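Local coordinates for putative Outer membrane protein (Helicobacter pylori, PDB 6GW5) that probably acts as the outer membrane adhesin SabA, whose adhesin domain, present here, would bind sialylated Lewis-type glycans on host cells, at residues A[20-25]-A[397-402]; A[368-373]-A[377-382]. All blocks are in the same frame, centred on the assembly; numbering follows the deposited sequence.

Contact 1. Residues A[20-25]-A[397-402]; sequences NQVASL and YNYQIN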
ATOM      1  N   ASN A  20      20.247  -7.905 -26.329  1.00 36.29           N
ATOM      2  CA  ASN A  20      19.944  -7.322 -25.038  1.00 36.23           C
ATOM      3  C   ASN A  20      19.021  -8.211 -24.293  1.00 34.60           C
ATOM      4  O   ASN A  20      19.123  -8.334 -23.086  1.00 32.90           O
ATOM      5  CB  ASN A  20      19.323  -5.949 -25.194  1.00 39.23           C
ATOM      6  CG  ASN A  20      20.366  -4.871 -25.418  1.00 40.75           C
ATOM      7  OD1 ASN A  20      20.694  -4.557 -26.517  1.00 45.02           O
ATOM      8  ND2 ASN A  20      20.907  -4.352 -24.358  1.00 47.43           N
ATOM      9  N   GLN A  21      18.113  -8.821 -25.055  1.00 34.92           N
ATOM     10  CA  GLN A  21      17.087  -9.713 -24.550  1.00 33.44           C
ATOM     11  C   GLN A  21      17.767 -10.952 -23.954  1.00 34.77           C
ATOM     12  O   GLN A  21      17.460 -11.383 -22.862  1.00 33.55           O
ATOM     13  CB  GLN A  21      16.135 -10.077 -25.723  1.00 30.32           C
ATOM     14  CG  GLN A  21      14.851 -10.773 -25.348  1.00 30.79           C
ATOM     15  CD  GLN A  21      13.776  -9.858 -24.754  1.00 30.77           C
ATOM     16  OE1 GLN A  21      13.820  -8.611 -24.868  1.00 31.58           O
ATOM     17  NE2 GLN A  21      12.789 -10.468 -24.145  1.00 29.16           N
ATOM     18  N   VAL A  22      18.699 -11.527 -24.682  1.00 34.90           N
ATOM     19  CA  VAL A  22      19.347 -12.683 -24.168  1.00 35.44           C
ATOM     20  C   VAL A  22      20.061 -12.366 -22.860  1.00 36.60           C
ATOM     21  O   VAL A  22      19.947 -13.129 -21.898  1.00 33.84           O
ATOM     22  CB  VAL A  22      20.313 -13.249 -25.206  1.00 37.04           C
ATOM     23  CG1 VAL A  22      21.254 -14.275 -24.562  1.00 37.52           C
ATOM     24  CG2 VAL A  22      19.510 -13.861 -26.348  1.00 33.87           C
ATOM     25  N   ALA A  23      20.784 -11.244 -22.820  1.00 34.80           N
ATOM     26  CA  ALA A  23      21.492 -10.828 -21.597  1.00 35.48           C
ATOM     27  C   ALA A  23      20.560 -10.694 -20.379  1.00 33.64           C
ATOM     28  O   ALA A  23      20.925 -11.067 -19.238  1.00 32.38           O
ATOM     29  CB  ALA A  23      22.218  -9.511 -21.819  1.00 34.68           C
ATOM     30  N   SER A  24      19.373 -10.171 -20.628  1.00 29.41           N
ATOM     31  CA  SER A  24      18.427  -9.929 -19.569  1.00 33.70           C
ATOM     32  C   SER A  24      17.791 -11.252 -19.117  1.00 34.92           C
ATOM     33  O   SER A  24      17.664 -11.490 -17.941  1.00 32.09           O
ATOM     34  CB  SER A  24      17.384  -8.922 -20.040  1.00 33.26           C
ATOM     35  OG  SER A  24      16.487  -8.627 -19.015  1.00 37.86           O
ATOM     36  N   LEU A  25      17.387 -12.087 -20.068  1.00 35.30           N
ATOM     37  CA  LEU A  25      16.951 -13.460 -19.780  1.00 35.90           C
ATOM     38  C   LEU A  25      17.987 -14.334 -18.986  1.00 34.83           C
ATOM     39  O   LEU A  25      17.611 -15.058 -18.071  1.00 32.39           O
ATOM     40  CB  LEU A  25      16.507 -14.150 -21.068  1.00 32.65           C
ATOM     41  CG  LEU A  25      15.161 -13.610 -21.561  1.00 33.15           C
ATOM     42  CD1 LEU A  25      14.926 -14.123 -22.966  1.00 31.59           C
ATOM     43  CD2 LEU A  25      13.952 -13.986 -20.673  1.00 33.48           C
ATOM     44  N   TYR A 397      21.753 -22.604 -20.967  1.00 39.98           N
ATOM     45  CA  TYR A 397      21.181 -21.307 -21.301  1.00 41.67           C
ATOM     46  C   TYR A 397      22.205 -20.168 -21.203  1.00 41.69           C
ATOM     47  O   TYR A 397      21.883 -19.025 -21.460  1.00 39.89           O
ATOM     48  CB  TYR A 397      19.957 -21.078 -20.415  1.00 39.94           C
ATOM     49  CG  TYR A 397      18.899 -22.172 -20.532  1.00 40.36           C
ATOM     50  CD1 TYR A 397      18.213 -22.393 -21.751  1.00 40.57           C
ATOM     51  CD2 TYR A 397      18.577 -22.987 -19.435  1.00 36.44           C
ATOM     52  CE1 TYR A 397      17.230 -23.377 -21.858  1.00 39.44           C
ATOM     53  CE2 TYR A 397      17.609 -23.968 -19.529  1.00 36.13           C
ATOM     54  CZ  TYR A 397      16.945 -24.165 -20.729  1.00 40.35           C
ATOM     55  OH  TYR A 397      16.007 -25.148 -20.778  1.00 43.20           O
ATOM     56  N   ASN A 398      23.467 -20.509 -20.942  1.00 42.50           N
ATOM     57  CA  ASN A 398      24.481 -19.537 -20.692  1.00 39.10           C
ATOM     58  C   ASN A 398      25.151 -19.071 -21.975  1.00 37.63           C
ATOM     59  O   ASN A 398      26.310 -19.262 -22.207  1.00 40.10           O
ATOM     60  CB  ASN A 398      25.444 -20.146 -19.725  1.00 42.33           C
ATOM     61  CG  ASN A 398      26.389 -19.144 -19.128  1.00 46.13           C
ATOM     62  OD1 ASN A 398      26.148 -17.938 -19.153  1.00 53.42           O
ATOM     63  ND2 ASN A 398      27.473 -19.644 -18.564  1.00 47.16           N
ATOM     64  N   TYR A 399      24.388 -18.413 -22.820  1.00 42.19           N
ATOM     65  CA  TYR A 399      24.890 -17.994 -24.137  1.00 44.90           C
ATOM     66  C   TYR A 399      25.991 -16.978 -23.977  1.00 42.99           C
ATOM     67  O   TYR A 399      25.926 -16.189 -23.057  1.00 43.34           O
ATOM     68  CB  TYR A 399      23.767 -17.377 -24.964  1.00 42.87           C
ATOM     69  CG  TYR A 399      22.717 -18.388 -25.281  1.00 42.90           C
ATOM     70  CD1 TYR A 399      22.922 -19.310 -26.289  1.00 45.59           C
ATOM     71  CD2 TYR A 399      21.528 -18.446 -24.566  1.00 43.16           C
ATOM     72  CE1 TYR A 399      21.971 -20.278 -26.573  1.00 45.68           C
ATOM     73  CE2 TYR A 399      20.561 -19.390 -24.848  1.00 41.54           C
ATOM     74  CZ  TYR A 399      20.793 -20.312 -25.832  1.00 44.13           C
ATOM     75  OH  TYR A 399      19.843 -21.253 -26.118  1.00 44.69           O
ATOM     76  N   GLN A 400      27.000 -17.007 -24.845  1.00 45.82           N
ATOM     77  CA  GLN A 400      28.062 -15.983 -24.822  1.00 46.91           C
ATOM     78  C   GLN A 400      27.887 -15.085 -25.962  1.00 40.38           C
ATOM     79  O   GLN A 400      27.766 -15.509 -27.090  1.00 40.96           O
ATOM     80  CB  GLN A 400      29.485 -16.559 -24.835  1.00 49.78           C
ATOM     81  CG  GLN A 400      29.803 -17.442 -23.614  1.00 60.33           C
ATOM     82  CD  GLN A 400      29.474 -16.841 -22.204  1.00 67.09           C
ATOM     83  OE1 GLN A 400      28.525 -17.257 -21.532  1.00 63.59           O
ATOM     84  NE2 GLN A 400      30.304 -15.918 -21.740  1.00 68.37           N
ATOM     85  N   ILE A 401      27.801 -13.822 -25.642  1.00 42.51           N
ATOM     86  CA  ILE A 401      27.782 -12.777 -26.633  1.00 44.39           C
ATOM     87  C   ILE A 401      29.169 -12.164 -26.698  1.00 45.96           C
ATOM     88  O   ILE A 401      29.685 -11.641 -25.711  1.00 45.15           O
ATOM     89  CB  ILE A 401      26.769 -11.693 -26.231  1.00 45.85           C
ATOM     90  CG1 ILE A 401      25.347 -12.286 -26.221  1.00 42.88           C
ATOM     91  CG2 ILE A 401      26.858 -10.469 -27.162  1.00 46.48           C
ATOM     92  CD1 ILE A 401      24.475 -11.685 -25.172  1.00 42.10           C
ATOM     93  N   ASN A 402      29.742 -12.192 -27.879  1.00 47.95           N
ATOM     94  CA  ASN A 402      31.041 -11.598 -28.117  1.00 51.62           C
ATOM     95  C   ASN A 402      31.024 -10.083 -27.924  1.00 50.96           C
ATOM     96  O   ASN A 402      30.338  -9.369 -28.645  1.00 51.49           O
ATOM     97  CB  ASN A 402      31.499 -11.923 -29.539  1.00 56.24           C
ATOM     98  CG  ASN A 402      32.918 -11.482 -29.796  1.00 62.33           C
ATOM     99  OD1 ASN A 402      33.240 -10.289 -29.742  1.00 69.77           O
ATOM    100  ND2 ASN A 402      33.783 -12.435 -30.040  1.00 65.37           N
TER
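Val22 pushes its CG1 methyl into the angle between Tyr399 and Ile401, and this one branch makes the dense part of the contact. CG1 sits 4.0 Å from Tyr399 CB and 4.2 Å from Tyr399 CD2, meeting the ring obliquely, while the valine and tyrosine side chains cross at about a right angle. The same methyl lies 4.2 Å from Ile401 CD1; here the two side chains run past each other in opposite directions. With CG1 anti to the backbone N of Val22 (chi1 166°), this is the branch that meets Tyr399 and Ile401. Ile383 touches Val22, Tyr399 and Ile401 together and closes the apolar cluster, and the Tyr399 ring stacks with Tyr359 of helix 348-370. The arrangement is a two-stranded antiparallel sheet, 383-384 with 400-401, laid against helix 3-32, nearly all of which is predicted to be coiled coil. Asn402 then N-caps helix 403-415 through its OD1. The other flank is looser. Ala23 is exposed and its CB comes no closer than 4.6 Å to Ile401 CD1; its backbone N is at 4.4 Å from that methyl, a grazing approach at the helix surface. No hydrogen bond joins the two segments, but one helical turn on from Val22, Lys26 NZ donates to Tyr399 O and ties the strand's approach to the same helix.

Contact 2. Residues A[368-373]-A[377-382]; sequences EISKLP and VNTKDI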
ATOM      1  N   GLU A 368      21.895 -14.136 -41.930  1.00 68.69           N
ATOM      2  CA  GLU A 368      21.312 -13.348 -43.007  1.00 71.35           C
ATOM      3  C   GLU A 368      22.094 -12.067 -43.207  1.00 63.94           C
ATOM      4  O   GLU A 368      22.369 -11.693 -44.323  1.00 72.85           O
ATOM      5  CB  GLU A 368      19.817 -13.057 -42.813  1.00 76.07           C
ATOM      6  CG  GLU A 368      18.897 -14.294 -42.824  1.00 91.42           C
ATOM      7  CD  GLU A 368      19.044 -15.302 -43.993  1.00 99.30           C
ATOM      8  OE1 GLU A 368      19.192 -14.924 -45.172  1.00 98.63           O
ATOM      9  OE2 GLU A 368      18.959 -16.522 -43.730  1.00103.07           O
ATOM     10  N   ILE A 369      22.522 -11.442 -42.125  1.00 66.89           N
ATOM     11  CA  ILE A 369      23.356 -10.247 -42.217  1.00 65.37           C
ATOM     12  C   ILE A 369      24.682 -10.534 -42.922  1.00 66.54           C
ATOM     13  O   ILE A 369      25.086  -9.784 -43.797  1.00 64.20           O
ATOM     14  CB  ILE A 369      23.611  -9.637 -40.828  1.00 66.76           C
ATOM     15  CG1 ILE A 369      22.320  -8.971 -40.322  1.00 64.66           C
ATOM     16  CG2 ILE A 369      24.730  -8.600 -40.888  1.00 70.77           C
ATOM     17  CD1 ILE A 369      22.350  -8.529 -38.866  1.00 68.48           C
ATOM     18  N   SER A 370      25.339 -11.622 -42.537  1.00 68.55           N
ATOM     19  CA  SER A 370      26.652 -11.977 -43.072  1.00 73.64           C
ATOM     20  C   SER A 370      26.626 -12.108 -44.587  1.00 80.29           C
ATOM     21  O   SER A 370      27.575 -11.709 -45.259  1.00 80.46           O
ATOM     22  CB  SER A 370      27.174 -13.279 -42.443  1.00 72.17           C
ATOM     23  OG  SER A 370      27.578 -13.043 -41.095  1.00 77.12           O
ATOM     24  N   LYS A 371      25.510 -12.617 -45.115  1.00 86.20           N
ATOM     25  CA  LYS A 371      25.321 -12.823 -46.560  1.00 88.82           C
ATOM     26  C   LYS A 371      24.967 -11.554 -47.363  1.00 90.86           C
ATOM     27  O   LYS A 371      24.619 -11.650 -48.540  1.00107.64           O
ATOM     28  CB  LYS A 371      24.230 -13.873 -46.803  1.00 89.26           C
ATOM     29  CG  LYS A 371      24.549 -15.280 -46.333  1.00 96.24           C
ATOM     30  CD  LYS A 371      23.292 -16.156 -46.539  1.00102.05           C
ATOM     31  CE  LYS A 371      23.413 -17.643 -46.186  1.00101.49           C
ATOM     32  NZ  LYS A 371      22.830 -18.017 -44.845  1.00107.68           N
ATOM     33  N   LEU A 372      25.060 -10.378 -46.751  1.00 90.29           N
ATOM     34  CA  LEU A 372      24.828  -9.123 -47.447  1.00 85.02           C
ATOM     35  C   LEU A 372      26.173  -8.546 -47.825  1.00 91.57           C
ATOM     36  O   LEU A 372      27.019  -8.357 -46.943  1.00 89.12           O
ATOM     37  CB  LEU A 372      24.042  -8.202 -46.537  1.00 79.76           C
ATOM     38  CG  LEU A 372      22.609  -8.767 -46.324  1.00 77.84           C
ATOM     39  CD1 LEU A 372      21.711  -8.008 -45.336  1.00 76.52           C
ATOM     40  CD2 LEU A 372      21.881  -8.978 -47.652  1.00 79.79           C
ATOM     41  N   PRO A 373      26.398  -8.319 -49.138  1.00 94.53           N
ATOM     42  CA  PRO A 373      27.713  -7.797 -49.547  1.00 96.58           C
ATOM     43  C   PRO A 373      28.038  -6.431 -48.930  1.00 92.82           C
ATOM     44  O   PRO A 373      29.179  -6.175 -48.562  1.00 93.76           O
ATOM     45  CB  PRO A 373      27.630  -7.711 -51.081  1.00 98.74           C
ATOM     46  CG  PRO A 373      26.205  -7.954 -51.461  1.00 96.17           C
ATOM     47  CD  PRO A 373      25.437  -8.418 -50.257  1.00 90.99           C
ATOM     48  N   VAL A 377      29.632  -4.941 -40.730  1.00 84.41           N
ATOM     49  CA  VAL A 377      29.980  -5.500 -39.408  1.00 80.44           C
ATOM     50  C   VAL A 377      30.076  -7.022 -39.338  1.00 76.02           C
ATOM     51  O   VAL A 377      29.145  -7.746 -39.729  1.00 75.68           O
ATOM     52  CB  VAL A 377      28.977  -5.066 -38.327  1.00 81.00           C
ATOM     53  CG1 VAL A 377      29.424  -5.545 -36.950  1.00 78.97           C
ATOM     54  CG2 VAL A 377      28.834  -3.550 -38.327  1.00 88.04           C
ATOM     55  N   ASN A 378      31.173  -7.510 -38.759  1.00 74.34           N
ATOM     56  CA  ASN A 378      31.342  -8.950 -38.542  1.00 70.49           C
ATOM     57  C   ASN A 378      30.479  -9.469 -37.397  1.00 63.64           C
ATOM     58  O   ASN A 378      30.586  -9.032 -36.277  1.00 56.37           O
ATOM     59  CB  ASN A 378      32.788  -9.324 -38.258  1.00 68.32           C
ATOM     60  CG  ASN A 378      32.977 -10.828 -38.108  1.00 69.92           C
ATOM     61  OD1 ASN A 378      32.121 -11.615 -38.499  1.00 68.34           O
ATOM     62  ND2 ASN A 378      34.069 -11.227 -37.482  1.00 75.06           N
ATOM     63  N   THR A 379      29.661 -10.447 -37.729  1.00 65.46           N
ATOM     64  CA  THR A 379      28.577 -10.917 -36.895  1.00 61.49           C
ATOM     65  C   THR A 379      28.561 -12.456 -36.764  1.00 59.10           C
ATOM     66  O   THR A 379      27.709 -13.050 -36.110  1.00 56.45           O
ATOM     67  CB  THR A 379      27.347 -10.300 -37.606  1.00 59.15           C
ATOM     68  OG1 THR A 379      26.697  -9.330 -36.775  1.00 58.20           O
ATOM     69  CG2 THR A 379      26.434 -11.306 -38.086  1.00 60.89           C
ATOM     70  N   LYS A 380      29.508 -13.080 -37.432  1.00 58.49           N
ATOM     71  CA  LYS A 380      29.688 -14.494 -37.343  1.00 63.61           C
ATOM     72  C   LYS A 380      29.937 -14.910 -35.886  1.00 59.25           C
ATOM     73  O   LYS A 380      30.871 -14.414 -35.225  1.00 53.76           O
ATOM     74  CB  LYS A 380      30.860 -14.930 -38.244  1.00 69.97           C
ATOM     75  CG  LYS A 380      31.294 -16.391 -38.140  1.00 78.26           C
ATOM     76  CD  LYS A 380      30.335 -17.339 -38.854  1.00 90.33           C
ATOM     77  CE  LYS A 380      30.841 -18.796 -38.871  1.00100.72           C
ATOM     78  NZ  LYS A 380      31.445 -19.282 -40.157  1.00 98.94           N
ATOM     79  N   ASP A 381      29.106 -15.829 -35.395  1.00 55.06           N
ATOM     80  CA  ASP A 381      29.235 -16.331 -34.038  1.00 50.23           C
ATOM     81  C   ASP A 381      29.197 -15.197 -32.970  1.00 48.00           C
ATOM     82  O   ASP A 381      29.809 -15.297 -31.911  1.00 43.87           O
ATOM     83  CB  ASP A 381      30.531 -17.156 -33.905  1.00 56.32           C
ATOM     84  CG  ASP A 381      30.474 -18.520 -34.645  1.00 61.67           C
ATOM     85  OD1 ASP A 381      29.389 -19.064 -34.945  1.00 56.35           O
ATOM     86  OD2 ASP A 381      31.554 -19.045 -34.931  1.00 68.47           O
ATOM     87  N   ILE A 382      28.487 -14.108 -33.254  1.00 42.40           N
ATOM     88  CA  ILE A 382      28.340 -13.045 -32.265  1.00 42.07           C
ATOM     89  C   ILE A 382      27.664 -13.581 -30.991  1.00 38.01           C
ATOM     90  O   ILE A 382      27.918 -13.115 -29.888  1.00 40.81           O
ATOM     91  CB  ILE A 382      27.539 -11.841 -32.842  1.00 43.49           C
ATOM     92  CG1 ILE A 382      27.568 -10.649 -31.885  1.00 41.97           C
ATOM     93  CG2 ILE A 382      26.076 -12.187 -33.154  1.00 40.67           C
ATOM     94  CD1 ILE A 382      27.269  -9.345 -32.599  1.00 41.27           C
TER
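The peptide group between Thr379 and Lys380 turns one flat face to Ser370, whose OG stands over the nitrogen, 4.1 Å from Lys380 N. Its N-H edge is taken by Asn378: Lys380 N donates to Asn378 OD1 at 3.2 Å with an N-H...O angle of 152°, an Asx turn. Seen from the amide of Asn378, that donor sits above the carbonyl plane, 40° out of it. The chain continues through Lys380 into a type II turn, Thr379 to Ile382, closed by Ile382 N on Thr379 O at 3.1 Å. Thr379 CG2 reaches both residues of the helix end: it lies 3.7 Å from the hydroxyl oxygen Ser370 OG and, methyl to methyl, 4.3 Å from Ile369 CG2. Leu15 of helix 3-32 touches both Ile369 and Thr379, so the buried side of this pairing faces that helix, whereas Ser370 and Lys380 are exposed. Here the last turn of helix 348-370 meets the loop that doubles back along it toward strand 383-384. Gln405 NE2 of helix 403-415 holds the loop from elsewhere, bonding to Asn378 O and Lys380 O. With OG beside its own backbone N (chi1 -73°), Ser370 bonds to Ser366 O within the helix. Both the serine hydroxyl and Lys380 N thus have partners on their own side, and what crosses between the segments is van der Waals contact without a hydrogen bond.

Overall arrangement
Contact 2 is nested inside the long loop that contact 1 closes: helix 3-32 comes first, then far along the chain helix 348-370, the 377-382 loop, strand 383-384 and finally strand 400-401. Their centres lie 18 Å apart, both well away from the centre of the chain. They join directly where Asn402 N is 2.9 Å from Ile382 O, a probable hydrogen bond at the end of the small antiparallel sheet. Helix 3-32 backs both sites, and helix 403-415 starts right after contact 1 and receives the loop of contact 2. Together they bring the N-terminal and C-terminal parts of this adhesin-domain construct into one helical bundle.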